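Local atomic coordinates of type II secretion chaperone CpaB (Acinetobacter nosocomialis M2, PDB entry 6O38), a protein that serves as the chaperone of the secreted metalloprotease CpaA, which it binds as a complex, probably ahead of export by the type II secretion system. Residues Q40-F45 with G83-F88; M68-D73 with A152-G157; G99-I104 with V112-R117; F127-Q132 with I140-T145. All blocks are in the same frame, centred on the assembly; numbering follows the deposited sequence.

From the N terminus, Gln-40 to Phe-45 leads into the edge strand 45-47 and meets Gly-83 to Phe-88 in contact 1, drawing together the two ends of the sheet. Residues 68-73 leave from within that loop and reach forward to 152-157 in contact 2, so contacts 1 and 2 cross along the chain. Contact 3 (99-104 with 112-117) and contact 4 (127-132 with 140-145) follow in series inside the span of contact 2, each closing a short hairpin loop. Strands 111-118 and 127-133 are neighbours, which joins the two hairpins. Met-141 of contact 4 packs against side chains of both contacts 1 and 2.

Contact 1: residues Q40-F45 with G83-F88; sequences QQQIVF and GDTVKF. With SO4 (sulfate ion), chain B.
Val-44 sets CG2 against two residues of the facing strand: CG2 of Val-44 lies 3.6 Å from CG1 of Val-86 and over one face of the Phe-88 ring, 4.1 Å from CE1 of Phe-88. Phe-45 meets the same ring from another direction, bringing CE2 to the edge, in the ring plane, 3.9 Å from CD1 of Phe-88. CG of Phe-45 sits between the backbone N and the carbonyl carbon (chi1 50°), which folds the ring back toward Phe-88. Toward the N-terminal ends of the two segments, the extended side chain of Gln-42 slants across Thr-85, and NE2 of Gln-42 is 3.8 Å from the methyl CG2 of Thr-85.

Lys-87 N donates to the carbonyl O of Gln-42, and Val-44 N returns a 3.2 Å bond to O of Lys-87, so that N and O of Lys-87, on the same side of its strand, bracket Ile-43 in a single bridge. The N-H of Ile-43 serves a sulfate, probably from the crystallisation liquor, with Ile-43 N 2.9 Å from sulfate O1 at an angle of 164°; Gln-42 N adds a weaker bond to O2.

Farther out, Phe-128 meets Phe-88 edge-to-face, and Met-141 of strand 138-145 is touched by Val-44 and Phe-45. The two segments run in roughly the same direction, 30° apart. Since strands 45-47 and 85-90 are the outermost of an otherwise antiparallel sheet, a bridge between one of them and the lead-in to the other is the kind of closure seen in a beta barrel.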
loop_
_atom_site.group_PDB
_atom_site.type_symbol
_atom_site.label_atom_id
_atom_site.label_comp_id
_atom_site.label_asym_id
_atom_site.label_seq_id
_atom_site.Cartn_x
_atom_site.Cartn_y
_atom_site.Cartn_z
ATOM N N GLN G 40 17.214 21.340 6.003
ATOM C CA GLN G 40 16.242 20.285 6.273
ATOM C C GLN G 40 15.177 20.339 5.182
ATOM O O GLN G 40 14.146 20.997 5.338
ATOM C CB GLN G 40 15.626 20.444 7.665
ATOM C CG GLN G 40 16.622 20.331 8.805
ATOM C CD GLN G 40 17.237 18.950 8.907
ATOM O OE1 GLN G 40 16.630 18.026 9.448
ATOM N NE2 GLN G 40 18.448 18.801 8.382
ATOM N N GLN G 41 15.431 19.646 4.076
ATOM C CA GLN G 41 14.458 19.540 3.000
ATOM C C GLN G 41 13.556 18.337 3.236
ATOM O O GLN G 41 14.014 17.273 3.660
ATOM C CB GLN G 41 15.153 19.425 1.641
ATOM C CG GLN G 41 16.133 18.271 1.526
ATOM C CD GLN G 41 16.517 17.980 0.088
ATOM O OE1 GLN G 41 17.609 17.483 -0.188
ATOM N NE2 GLN G 41 15.614 18.283 -0.838
ATOM N N GLN G 42 12.262 18.518 2.967
ATOM C CA GLN G 42 11.308 17.434 3.165
ATOM C C GLN G 42 11.347 16.425 2.025
ATOM O O GLN G 42 11.007 15.254 2.229
ATOM C CB GLN G 42 9.897 18.003 3.325
ATOM C CG GLN G 42 9.742 18.913 4.534
ATOM C CD GLN G 42 8.358 19.523 4.637
ATOM O OE1 GLN G 42 7.542 19.396 3.726
ATOM N NE2 GLN G 42 8.089 20.193 5.752
ATOM N N ILE G 43 11.763 16.851 0.832
ATOM C CA ILE G 43 11.865 15.940 -0.300
ATOM C C ILE G 43 13.038 14.994 -0.086
ATOM O O ILE G 43 14.151 15.422 0.246
ATOM C CB ILE G 43 12.012 16.730 -1.609
ATOM C CG1 ILE G 43 10.701 17.436 -1.957
ATOM C CG2 ILE G 43 12.446 15.817 -2.739
ATOM C CD1 ILE G 43 10.769 18.265 -3.221
ATOM N N VAL G 44 12.794 13.700 -0.275
ATOM C CA VAL G 44 13.821 12.687 -0.047
ATOM C C VAL G 44 14.678 12.473 -1.287
ATOM O O VAL G 44 15.908 12.547 -1.226
ATOM C CB VAL G 44 13.167 11.370 0.420
ATOM C CG1 VAL G 44 14.230 10.378 0.841
ATOM C CG2 VAL G 44 12.205 11.636 1.561
ATOM N N PHE G 45 14.050 12.200 -2.429
ATOM C CA PHE G 45 14.756 12.006 -3.688
ATOM C C PHE G 45 14.100 12.846 -4.775
ATOM O O PHE G 45 12.979 13.339 -4.622
ATOM C CB PHE G 45 14.787 10.524 -4.094
ATOM C CG PHE G 45 13.442 9.853 -4.057
ATOM C CD1 PHE G 45 12.561 9.971 -5.120
ATOM C CD2 PHE G 45 13.064 9.093 -2.962
ATOM C CE1 PHE G 45 11.326 9.353 -5.089
ATOM C CE2 PHE G 45 11.830 8.471 -2.925
ATOM C CZ PHE G 45 10.961 8.601 -3.990
ATOM N N GLY G 83 9.668 12.387 14.447
ATOM C CA GLY G 83 8.724 13.484 14.406
ATOM C C GLY G 83 8.923 14.446 13.255
ATOM O O GLY G 83 8.020 15.248 12.981
ATOM N N ASP G 84 10.063 14.394 12.572
ATOM C CA ASP G 84 10.319 15.306 11.468
ATOM C C ASP G 84 9.510 14.907 10.237
ATOM O O ASP G 84 9.132 13.746 10.052
ATOM C CB ASP G 84 11.810 15.339 11.129
ATOM C CG ASP G 84 12.636 16.015 12.206
ATOM O OD1 ASP G 84 12.082 16.862 12.938
ATOM O OD2 ASP G 84 13.840 15.702 12.318
ATOM N N THR G 85 9.251 15.894 9.384
ATOM C CA THR G 85 8.414 15.706 8.206
ATOM C C THR G 85 9.259 15.299 7.004
ATOM O O THR G 85 10.345 15.840 6.778
ATOM C CB THR G 85 7.634 16.986 7.896
ATOM O OG1 THR G 85 6.817 17.333 9.022
ATOM C CG2 THR G 85 6.742 16.799 6.676
ATOM N N VAL G 86 8.747 14.338 6.237
ATOM C CA VAL G 86 9.418 13.808 5.057
ATOM C C VAL G 86 8.413 13.769 3.912
ATOM O O VAL G 86 7.239 13.442 4.119
ATOM C CB VAL G 86 10.017 12.411 5.337
ATOM C CG1 VAL G 86 9.749 11.448 4.191
ATOM C CG2 VAL G 86 11.510 12.522 5.606
ATOM N N LYS G 87 8.871 14.111 2.709
ATOM C CA LYS G 87 8.006 14.250 1.544
ATOM C C LYS G 87 8.494 13.357 0.411
ATOM O O LYS G 87 9.701 13.233 0.181
ATOM C CB LYS G 87 7.962 15.710 1.078
ATOM C CG LYS G 87 6.912 16.012 0.024
ATOM C CD LYS G 87 6.803 17.511 -0.197
ATOM C CE LYS G 87 5.421 17.906 -0.686
ATOM N NZ LYS G 87 5.226 19.382 -0.630
ATOM N N PHE G 88 7.548 12.744 -0.297
ATOM C CA PHE G 88 7.833 11.909 -1.455
ATOM C C PHE G 88 7.156 12.498 -2.685
ATOM O O PHE G 88 5.991 12.904 -2.626
ATOM C CB PHE G 88 7.346 10.469 -1.245
ATOM C CG PHE G 88 7.967 9.781 -0.064
ATOM C CD1 PHE G 88 9.173 9.110 -0.190
ATOM C CD2 PHE G 88 7.338 9.793 1.171
ATOM C CE1 PHE G 88 9.743 8.471 0.896
ATOM C CE2 PHE G 88 7.903 9.155 2.258
ATOM C CZ PHE G 88 9.107 8.494 2.121
HETATM S S SO4 B . 11.500 20.681 0.236
HETATM O O1 SO4 B . 12.411 19.575 -0.044
HETATM O O2 SO4 B . 11.926 21.366 1.452
HETATM O O3 SO4 B . 11.519 21.618 -0.884
HETATM O O4 SO4 B . 10.147 20.163 0.414
#

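Contact 2: residues M68-D73 with A152-G157; sequences MVIKYD and AEIKDG
Tyr-72 and Gly-157 make the one backbone hydrogen bond between these segments: Tyr-72 N lies 2.7 Å from O of Gly-157, with the donor tilted 29° from the carbonyl plane. The same carbonyl also receives the CA-H of Lys-71, while CA of Gly-157 approaches O of Tyr-72 in a further CA-H...O contact at 3.3 Å. Elsewhere the strands are held apart, because strand 158-163 lies between them in the sheet. Gly-157 belongs to the tight turn that carries strand 148-155 into that intervening strand. Asp-156 and Gly-157 both have positive phi, and their angles are near those of a type I' beta turn, the two-residue link common in antiparallel hairpins. The end of strand 68-72 is thus fastened to a hairpin turn.

Ile-154 supplies the apolar half of the contact. Its CD1 stands over a face of the Tyr-72 ring in a CH-pi contact, 3.9 Å from the ring centroid and 28° off the normal. The other branch, CG2 of Ile-154, reaches the ring carbon CD2 of Tyr-72 at 3.5 Å, so both methyls sit on the same side of the ring plane. CG1 of Ile-154 meets CD1 of Ile-70 at 3.8 Å, the two isoleucines crossing at about a right angle.

Tyr-72 ends in a hydrogen bond from OH to Gln-132 OE1, which ties down the ring at its far end. Glu-153 and Lys-155 serve the partner: Glu-153 forms a salt bridge with Arg-397 of CpaA, and Lys-155 NZ is hydrogen-bonded to the backbone O of Leu-389 of CpaA.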
loop_
_atom_site.group_PDB
_atom_site.type_symbol
_atom_site.label_atom_id
_atom_site.label_comp_id
_atom_site.label_asym_id
_atom_site.label_seq_id
_atom_site.Cartn_x
_atom_site.Cartn_y
_atom_site.Cartn_z
HETATM N N MSE G 68 11.907 4.489 -12.716
HETATM C CA MSE G 68 12.097 5.932 -12.674
HETATM C C MSE G 68 13.405 6.290 -11.974
HETATM O O MSE G 68 13.541 6.107 -10.764
HETATM C CB MSE G 68 10.912 6.589 -11.966
HETATM C CG MSE G 68 10.921 8.103 -11.959
HETATM SE SE MSE G 68 9.420 8.770 -10.915
HETATM C CE MSE G 68 9.857 7.916 -9.223
ATOM N N VAL G 69 14.368 6.800 -12.744
ATOM C CA VAL G 69 15.678 7.121 -12.193
ATOM C C VAL G 69 15.571 8.339 -11.287
ATOM O O VAL G 69 14.880 9.317 -11.606
ATOM C CB VAL G 69 16.692 7.358 -13.325
ATOM C CG1 VAL G 69 18.115 7.233 -12.800
ATOM C CG2 VAL G 69 16.446 6.388 -14.472
ATOM N N ILE G 70 16.259 8.288 -10.144
ATOM C CA ILE G 70 16.211 9.356 -9.154
ATOM C C ILE G 70 17.603 9.598 -8.588
ATOM O O ILE G 70 18.468 8.721 -8.595
ATOM C CB ILE G 70 15.224 9.047 -8.004
ATOM C CG1 ILE G 70 15.504 7.663 -7.409
ATOM C CG2 ILE G 70 13.782 9.168 -8.481
ATOM C CD1 ILE G 70 16.291 7.688 -6.114
ATOM N N LYS G 71 17.804 10.815 -8.090
ATOM C CA LYS G 71 19.005 11.178 -7.351
ATOM C C LYS G 71 18.670 11.255 -5.868
ATOM O O LYS G 71 17.573 11.676 -5.490
ATOM C CB LYS G 71 19.573 12.513 -7.840
ATOM C CG LYS G 71 20.891 12.899 -7.187
ATOM C CD LYS G 71 21.597 14.005 -7.953
ATOM C CE LYS G 71 22.961 14.298 -7.349
ATOM N NZ LYS G 71 23.746 15.254 -8.176
ATOM N N TYR G 72 19.618 10.844 -5.029
ATOM C CA TYR G 72 19.361 10.688 -3.606
ATOM C C TYR G 72 20.565 11.145 -2.798
ATOM O O TYR G 72 21.712 10.877 -3.166
ATOM C CB TYR G 72 19.023 9.229 -3.277
ATOM C CG TYR G 72 18.973 8.909 -1.803
ATOM C CD1 TYR G 72 18.020 9.489 -0.977
ATOM C CD2 TYR G 72 19.867 8.008 -1.241
ATOM C CE1 TYR G 72 17.970 9.192 0.371
ATOM C CE2 TYR G 72 19.821 7.702 0.101
ATOM C CZ TYR G 72 18.872 8.295 0.902
ATOM O OH TYR G 72 18.829 7.987 2.240
ATOM N N ASP G 73 20.293 11.839 -1.698
ATOM C CA ASP G 73 21.327 12.283 -0.765
ATOM C C ASP G 73 21.113 11.577 0.566
ATOM O O ASP G 73 20.122 11.867 1.263
ATOM C CB ASP G 73 21.285 13.800 -0.586
ATOM C CG ASP G 73 22.557 14.356 0.036
ATOM O OD1 ASP G 73 23.152 13.683 0.902
ATOM O OD2 ASP G 73 22.963 15.474 -0.349
ATOM N N ALA G 152 12.399 1.494 -3.946
ATOM C CA ALA G 152 13.515 2.304 -4.418
ATOM C C ALA G 152 14.814 1.640 -3.993
ATOM O O ALA G 152 15.018 1.377 -2.803
ATOM C CB ALA G 152 13.435 3.733 -3.871
ATOM N N GLU G 153 15.684 1.361 -4.960
ATOM C CA GLU G 153 17.000 0.789 -4.703
ATOM C C GLU G 153 18.051 1.792 -5.158
ATOM O O GLU G 153 18.142 2.098 -6.351
ATOM C CB GLU G 153 17.168 -0.547 -5.429
ATOM C CG GLU G 153 18.505 -1.223 -5.195
ATOM C CD GLU G 153 18.548 -2.632 -5.753
ATOM O OE1 GLU G 153 17.589 -3.025 -6.448
ATOM O OE2 GLU G 153 19.537 -3.347 -5.489
ATOM N N ILE G 154 18.844 2.293 -4.213
ATOM C CA ILE G 154 19.773 3.388 -4.457
ATOM C C ILE G 154 21.188 2.927 -4.137
ATOM O O ILE G 154 21.412 2.213 -3.153
ATOM C CB ILE G 154 19.401 4.634 -3.626
ATOM C CG1 ILE G 154 17.961 5.054 -3.920
ATOM C CG2 ILE G 154 20.351 5.782 -3.919
ATOM C CD1 ILE G 154 17.354 5.931 -2.854
ATOM N N LYS G 155 22.141 3.335 -4.975
ATOM C CA LYS G 155 23.548 3.000 -4.793
ATOM C C LYS G 155 24.394 4.188 -5.222
ATOM O O LYS G 155 24.342 4.599 -6.385
ATOM C CB LYS G 155 23.930 1.752 -5.596
ATOM C CG LYS G 155 25.421 1.451 -5.612
ATOM C CD LYS G 155 25.882 0.818 -4.309
ATOM C CE LYS G 155 27.368 0.497 -4.352
ATOM N NZ LYS G 155 27.879 0.031 -3.032
ATOM N N ASP G 156 25.171 4.733 -4.281
ATOM C CA ASP G 156 26.083 5.851 -4.540
ATOM C C ASP G 156 25.340 7.076 -5.077
ATOM O O ASP G 156 25.762 7.714 -6.043
ATOM C CB ASP G 156 27.210 5.433 -5.488
ATOM C CG ASP G 156 28.099 4.356 -4.898
ATOM O OD1 ASP G 156 28.291 4.351 -3.663
ATOM O OD2 ASP G 156 28.607 3.514 -5.669
ATOM N N GLY G 157 24.219 7.404 -4.435
ATOM C CA GLY G 157 23.483 8.611 -4.746
ATOM C C GLY G 157 22.522 8.519 -5.910
ATOM O O GLY G 157 21.706 9.433 -6.089
#

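Contact 3: residues G99-I104 with V112-R117; sequences GKIVEI and VRWTGR
Lys-100 and Arg-117 form a hydrogen-bonded pair in an antiparallel hairpin whose strands run at 135° to each other and whose register slips by one at a classic beta bulge, where Val-102 and Glu-103 share Thr-115. The carbonyl O of Thr-115 takes a bond from Val-102 N at 2.7 Å, in the carbonyl plane, and a weak one from Glu-103 N at 3.1 Å. Thr-115 N answers with a nearly straight bond of 2.8 Å to O of Glu-103.

Beyond the bulge, Ile-104 and Trp-114 are directly paired. CG2 of Ile-104 lies over the face of the five-membered ring of Trp-114, 4.0 Å from its centroid and 27° off the normal, in a CH-pi contact. CG1 of Ile-104 is 3.5 Å from CD1 of Trp-114. Ile-101 approaches instead at the indole edge, where its CG2 is 4.1 Å from CD1 of Trp-114. CG2 of Ile-104 also touches CG1 of Val-112, which itself stands above the indole plane near the rim.

On the other side of the sheet Glu-103 and Thr-115 sit side by side, CB to CB 4.0 Å, along with Lys-100 and Arg-117. Arg-113 NH1 forms a salt bridge with Glu-400 of CpaA. Glu-103 has a long, weak ion pair with Lys-309 of CpaA, and its other oxygen is close to Asp-289 of CpaA.

The sheet thus separates an apolar face around Trp-114 from a polar, charged one, where two carboxylates so close would probably raise the proton affinity of one, an effect Lys-309 of CpaA may partly offset.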
loop_
_atom_site.group_PDB
_atom_site.type_symbol
_atom_site.label_atom_id
_atom_site.label_comp_id
_atom_site.label_asym_id
_atom_site.label_seq_id
_atom_site.Cartn_x
_atom_site.Cartn_y
_atom_site.Cartn_z
ATOM N N GLY G 99 4.977 12.869 5.042
ATOM C CA GLY G 99 4.909 11.913 6.131
ATOM C C GLY G 99 5.839 12.329 7.246
ATOM O O GLY G 99 6.645 13.250 7.102
ATOM N N LYS G 100 5.718 11.632 8.374
ATOM C CA LYS G 100 6.489 11.948 9.567
ATOM C C LYS G 100 7.217 10.706 10.057
ATOM O O LYS G 100 6.645 9.614 10.089
ATOM C CB LYS G 100 5.589 12.499 10.681
ATOM C CG LYS G 100 4.626 13.572 10.207
ATOM C CD LYS G 100 4.476 14.687 11.223
ATOM C CE LYS G 100 3.685 15.845 10.637
ATOM N NZ LYS G 100 3.678 17.033 11.533
ATOM N N ILE G 101 8.483 10.884 10.437
ATOM C CA ILE G 101 9.262 9.787 10.995
ATOM C C ILE G 101 8.681 9.395 12.345
ATOM O O ILE G 101 8.470 10.247 13.219
ATOM C CB ILE G 101 10.741 10.184 11.122
ATOM C CG1 ILE G 101 11.304 10.611 9.765
ATOM C CG2 ILE G 101 11.554 9.035 11.699
ATOM C CD1 ILE G 101 11.368 9.494 8.749
ATOM N N VAL G 102 8.414 8.105 12.523
ATOM C CA VAL G 102 7.861 7.608 13.775
ATOM C C VAL G 102 8.803 6.666 14.511
ATOM O O VAL G 102 8.585 6.410 15.706
ATOM C CB VAL G 102 6.498 6.918 13.550
ATOM C CG1 VAL G 102 5.545 7.841 12.810
ATOM C CG2 VAL G 102 6.681 5.606 12.798
ATOM N N GLU G 103 9.843 6.145 13.863
ATOM C CA GLU G 103 10.663 5.110 14.478
ATOM C C GLU G 103 12.008 5.045 13.770
ATOM O O GLU G 103 12.058 4.935 12.542
ATOM C CB GLU G 103 9.950 3.755 14.408
ATOM C CG GLU G 103 10.335 2.773 15.496
ATOM C CD GLU G 103 9.388 1.591 15.558
ATOM O OE1 GLU G 103 8.843 1.209 14.500
ATOM O OE2 GLU G 103 9.177 1.051 16.664
ATOM N N ILE G 104 13.087 5.117 14.544
ATOM C CA ILE G 104 14.449 4.975 14.039
ATOM C C ILE G 104 15.089 3.812 14.778
ATOM O O ILE G 104 15.189 3.834 16.010
ATOM C CB ILE G 104 15.268 6.262 14.220
ATOM C CG1 ILE G 104 14.515 7.463 13.644
ATOM C CG2 ILE G 104 16.630 6.116 13.559
ATOM C CD1 ILE G 104 15.269 8.766 13.761
ATOM N N VAL G 112 20.704 1.203 9.404
ATOM C CA VAL G 112 19.681 1.843 10.222
ATOM C C VAL G 112 18.407 1.925 9.395
ATOM O O VAL G 112 18.457 2.203 8.192
ATOM C CB VAL G 112 20.128 3.246 10.690
ATOM C CG1 VAL G 112 19.022 3.937 11.469
ATOM C CG2 VAL G 112 21.395 3.148 11.526
ATOM N N ARG G 113 17.266 1.677 10.036
ATOM C CA ARG G 113 15.968 1.715 9.376
ATOM C C ARG G 113 15.128 2.845 9.951
ATOM O O ARG G 113 14.956 2.935 11.171
ATOM C CB ARG G 113 15.225 0.384 9.536
ATOM C CG ARG G 113 13.949 0.301 8.713
ATOM C CD ARG G 113 13.108 -0.918 9.069
ATOM N NE ARG G 113 13.902 -2.028 9.590
ATOM C CZ ARG G 113 14.322 -3.054 8.857
ATOM N NH1 ARG G 113 14.031 -3.113 7.565
ATOM N NH2 ARG G 113 15.036 -4.023 9.414
ATOM N N TRP G 114 14.613 3.701 9.074
ATOM C CA TRP G 114 13.638 4.717 9.445
ATOM C C TRP G 114 12.246 4.257 9.034
ATOM O O TRP G 114 12.053 3.754 7.925
ATOM C CB TRP G 114 13.951 6.061 8.781
ATOM C CG TRP G 114 15.165 6.749 9.319
ATOM C CD1 TRP G 114 15.197 7.733 10.264
ATOM C CD2 TRP G 114 16.525 6.524 8.928
ATOM N NE1 TRP G 114 16.494 8.126 10.495
ATOM C CE2 TRP G 114 17.328 7.399 9.686
ATOM C CE3 TRP G 114 17.141 5.663 8.015
ATOM C CZ2 TRP G 114 18.714 7.439 9.559
ATOM C CZ3 TRP G 114 18.518 5.704 7.890
ATOM C CH2 TRP G 114 19.289 6.585 8.658
ATOM N N THR G 115 11.280 4.428 9.933
ATOM C CA THR G 115 9.887 4.101 9.662
ATOM C C THR G 115 9.020 5.330 9.896
ATOM O O THR G 115 9.218 6.065 10.869
ATOM C CB THR G 115 9.407 2.942 10.545
ATOM O OG1 THR G 115 10.303 1.832 10.405
ATOM C CG2 THR G 115 8.009 2.504 10.138
ATOM N N GLY G 116 8.066 5.558 8.992
ATOM C CA GLY G 116 7.172 6.692 9.109
ATOM C C GLY G 116 5.794 6.377 8.572
ATOM O O GLY G 116 5.583 5.380 7.878
ATOM N N ARG G 117 4.846 7.249 8.910
ATOM C CA ARG G 117 3.473 7.149 8.440
ATOM C C ARG G 117 3.073 8.424 7.712
ATOM O O ARG G 117 3.595 9.509 7.987
ATOM C CB ARG G 117 2.495 6.874 9.589
ATOM C CG ARG G 117 2.756 5.574 10.325
ATOM C CD ARG G 117 1.508 5.103 11.053
ATOM N NE ARG G 117 1.664 3.753 11.590
ATOM C CZ ARG G 117 1.321 2.650 10.933
ATOM N NH1 ARG G 117 0.803 2.738 9.716
ATOM N NH2 ARG G 117 1.495 1.459 11.490
#

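Contact 4: residues F127-Q132 with I140-T145; sequences FFTITQ and IMQIFT
Pairing of strands 127-133 and 138-145 makes a regular antiparallel hairpin near the centre of the chain, with Phe-127 facing Phe-144 and Thr-131 facing Ile-140. The strand axes are 179° apart in direction and 4.8 Å apart at closest approach. Six backbone bonds link the hydrogen-bonded pairs, of which Phe-127 N to Phe-144 O is weak.

At one end the two phenylalanines form an offset edge-to-face pair. CD2 of Phe-144 stands over the face of Phe-127, 3.4 Å from CZ of Phe-127, with the ring planes at 61°. A chi1 of 70° tucks CG of Phe-127 in over its own backbone and turns the ring toward its partner, and CG2 of Thr-129 sits at its edge, in plane. OG1 of Thr-129 rests 3.3 Å from CB of Gln-142. On the reverse face, Ile-130 CG1 runs alongside CG of the selenomethionine Met-141 at 3.9 Å.

That reverse face, with Phe-128 and Ile-143, packs on strand 85-90, whereas the other meets CpaA: Thr-131 OG1 is hydrogen-bonded to Glu-400 of CpaA, and Gln-142 packs on Phe-493 of CpaA. One hairpin therefore presents an apolar side to the chaperone interior and an aromatic and polar side to its client.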
loop_
_atom_site.group_PDB
_atom_site.type_symbol
_atom_site.label_atom_id
_atom_site.label_comp_id
_atom_site.label_asym_id
_atom_site.label_seq_id
_atom_site.Cartn_x
_atom_site.Cartn_y
_atom_site.Cartn_z
ATOM N N PHE G 127 2.297 3.262 5.442
ATOM C CA PHE G 127 3.545 3.619 6.103
ATOM C C PHE G 127 4.664 3.490 5.081
ATOM O O PHE G 127 4.456 3.017 3.960
ATOM C CB PHE G 127 3.814 2.731 7.323
ATOM C CG PHE G 127 4.163 1.308 6.977
ATOM C CD1 PHE G 127 3.171 0.394 6.656
ATOM C CD2 PHE G 127 5.482 0.880 6.989
ATOM C CE1 PHE G 127 3.489 -0.915 6.341
ATOM C CE2 PHE G 127 5.806 -0.429 6.675
ATOM C CZ PHE G 127 4.807 -1.327 6.352
ATOM N N PHE G 128 5.859 3.915 5.482
ATOM C CA PHE G 128 7.035 3.783 4.638
ATOM C C PHE G 128 8.241 3.445 5.501
ATOM O O PHE G 128 8.270 3.722 6.703
ATOM C CB PHE G 128 7.301 5.059 3.821
ATOM C CG PHE G 128 7.604 6.270 4.659
ATOM C CD1 PHE G 128 6.585 7.098 5.095
ATOM C CD2 PHE G 128 8.911 6.587 4.997
ATOM C CE1 PHE G 128 6.860 8.214 5.863
ATOM C CE2 PHE G 128 9.192 7.700 5.765
ATOM C CZ PHE G 128 8.166 8.515 6.198
ATOM N N THR G 129 9.242 2.836 4.870
ATOM C CA THR G 129 10.472 2.453 5.547
ATOM C C THR G 129 11.656 2.835 4.675
ATOM O O THR G 129 11.615 2.668 3.453
ATOM C CB THR G 129 10.536 0.946 5.853
ATOM O OG1 THR G 129 10.674 0.211 4.630
ATOM C CG2 THR G 129 9.286 0.479 6.587
ATOM N N ILE G 130 12.709 3.342 5.309
ATOM C CA ILE G 130 13.964 3.662 4.640
ATOM C C ILE G 130 15.061 2.935 5.400
ATOM O O ILE G 130 15.356 3.276 6.553
ATOM C CB ILE G 130 14.238 5.170 4.588
ATOM C CG1 ILE G 130 13.185 5.880 3.736
ATOM C CG2 ILE G 130 15.633 5.439 4.042
ATOM C CD1 ILE G 130 13.243 7.390 3.828
ATOM N N THR G 131 15.667 1.941 4.760
ATOM C CA THR G 131 16.719 1.136 5.363
ATOM C C THR G 131 18.011 1.410 4.605
ATOM O O THR G 131 18.069 1.223 3.384
ATOM C CB THR G 131 16.360 -0.349 5.323
ATOM O OG1 THR G 131 14.965 -0.506 5.612
ATOM C CG2 THR G 131 17.145 -1.104 6.368
ATOM N N GLN G 132 19.039 1.848 5.327
ATOM C CA GLN G 132 20.224 2.432 4.717
ATOM C C GLN G 132 21.483 1.838 5.328
ATOM O O GLN G 132 21.618 1.782 6.554
ATOM C CB GLN G 132 20.223 3.952 4.901
ATOM C CG GLN G 132 21.427 4.663 4.319
ATOM C CD GLN G 132 21.203 6.156 4.197
ATOM O OE1 GLN G 132 20.287 6.604 3.506
ATOM N NE2 GLN G 132 22.032 6.936 4.879
ATOM N N ILE G 140 17.466 1.200 0.562
ATOM C CA ILE G 140 16.252 0.574 0.053
ATOM C C ILE G 140 15.054 1.262 0.689
ATOM O O ILE G 140 15.026 1.468 1.908
ATOM C CB ILE G 140 16.233 -0.939 0.337
ATOM C CG1 ILE G 140 17.160 -1.675 -0.634
ATOM C CG2 ILE G 140 14.817 -1.490 0.243
ATOM C CD1 ILE G 140 17.146 -3.177 -0.472
HETATM N N MSE G 141 14.071 1.619 -0.133
HETATM C CA MSE G 141 12.856 2.256 0.364
HETATM C C MSE G 141 11.611 1.451 0.023
HETATM O O MSE G 141 11.458 0.967 -1.097
HETATM C CB MSE G 141 12.712 3.666 -0.204
HETATM C CG MSE G 141 13.854 4.591 0.136
HETATM SE SE MSE G 141 13.488 6.411 -0.436
HETATM C CE MSE G 141 15.265 7.141 -0.154
ATOM N N GLN G 142 10.719 1.317 1.002
ATOM C CA GLN G 142 9.421 0.678 0.812
ATOM C C GLN G 142 8.348 1.727 1.069
ATOM O O GLN G 142 8.182 2.182 2.204
ATOM C CB GLN G 142 9.250 -0.516 1.749
ATOM C CG GLN G 142 10.294 -1.604 1.583
ATOM C CD GLN G 142 10.075 -2.760 2.537
ATOM O OE1 GLN G 142 9.039 -2.849 3.196
ATOM N NE2 GLN G 142 11.055 -3.653 2.620
ATOM N N ILE G 143 7.635 2.117 0.019
ATOM C CA ILE G 143 6.589 3.128 0.108
ATOM C C ILE G 143 5.260 2.423 -0.130
ATOM O O ILE G 143 4.980 1.967 -1.246
ATOM C CB ILE G 143 6.813 4.270 -0.891
ATOM C CG1 ILE G 143 8.218 4.848 -0.713
ATOM C CG2 ILE G 143 5.759 5.352 -0.713
ATOM C CD1 ILE G 143 8.722 5.627 -1.904
ATOM N N PHE G 144 4.442 2.332 0.915
ATOM C CA PHE G 144 3.173 1.612 0.869
ATOM C C PHE G 144 2.031 2.611 1.015
ATOM O O PHE G 144 1.805 3.151 2.104
ATOM C CB PHE G 144 3.116 0.547 1.963
ATOM C CG PHE G 144 4.201 -0.485 1.858
ATOM C CD1 PHE G 144 4.443 -1.137 0.660
ATOM C CD2 PHE G 144 4.982 -0.802 2.957
ATOM C CE1 PHE G 144 5.442 -2.087 0.562
ATOM C CE2 PHE G 144 5.984 -1.751 2.863
ATOM C CZ PHE G 144 6.213 -2.395 1.665
ATOM N N THR G 145 1.312 2.847 -0.077
ATOM C CA THR G 145 0.132 3.696 -0.085
ATOM C C THR G 145 -1.059 2.905 -0.610
ATOM O O THR G 145 -0.914 1.815 -1.171
ATOM C CB THR G 145 0.348 4.950 -0.942
ATOM O OG1 THR G 145 0.346 4.591 -2.328
ATOM C CG2 THR G 145 1.670 5.619 -0.594
#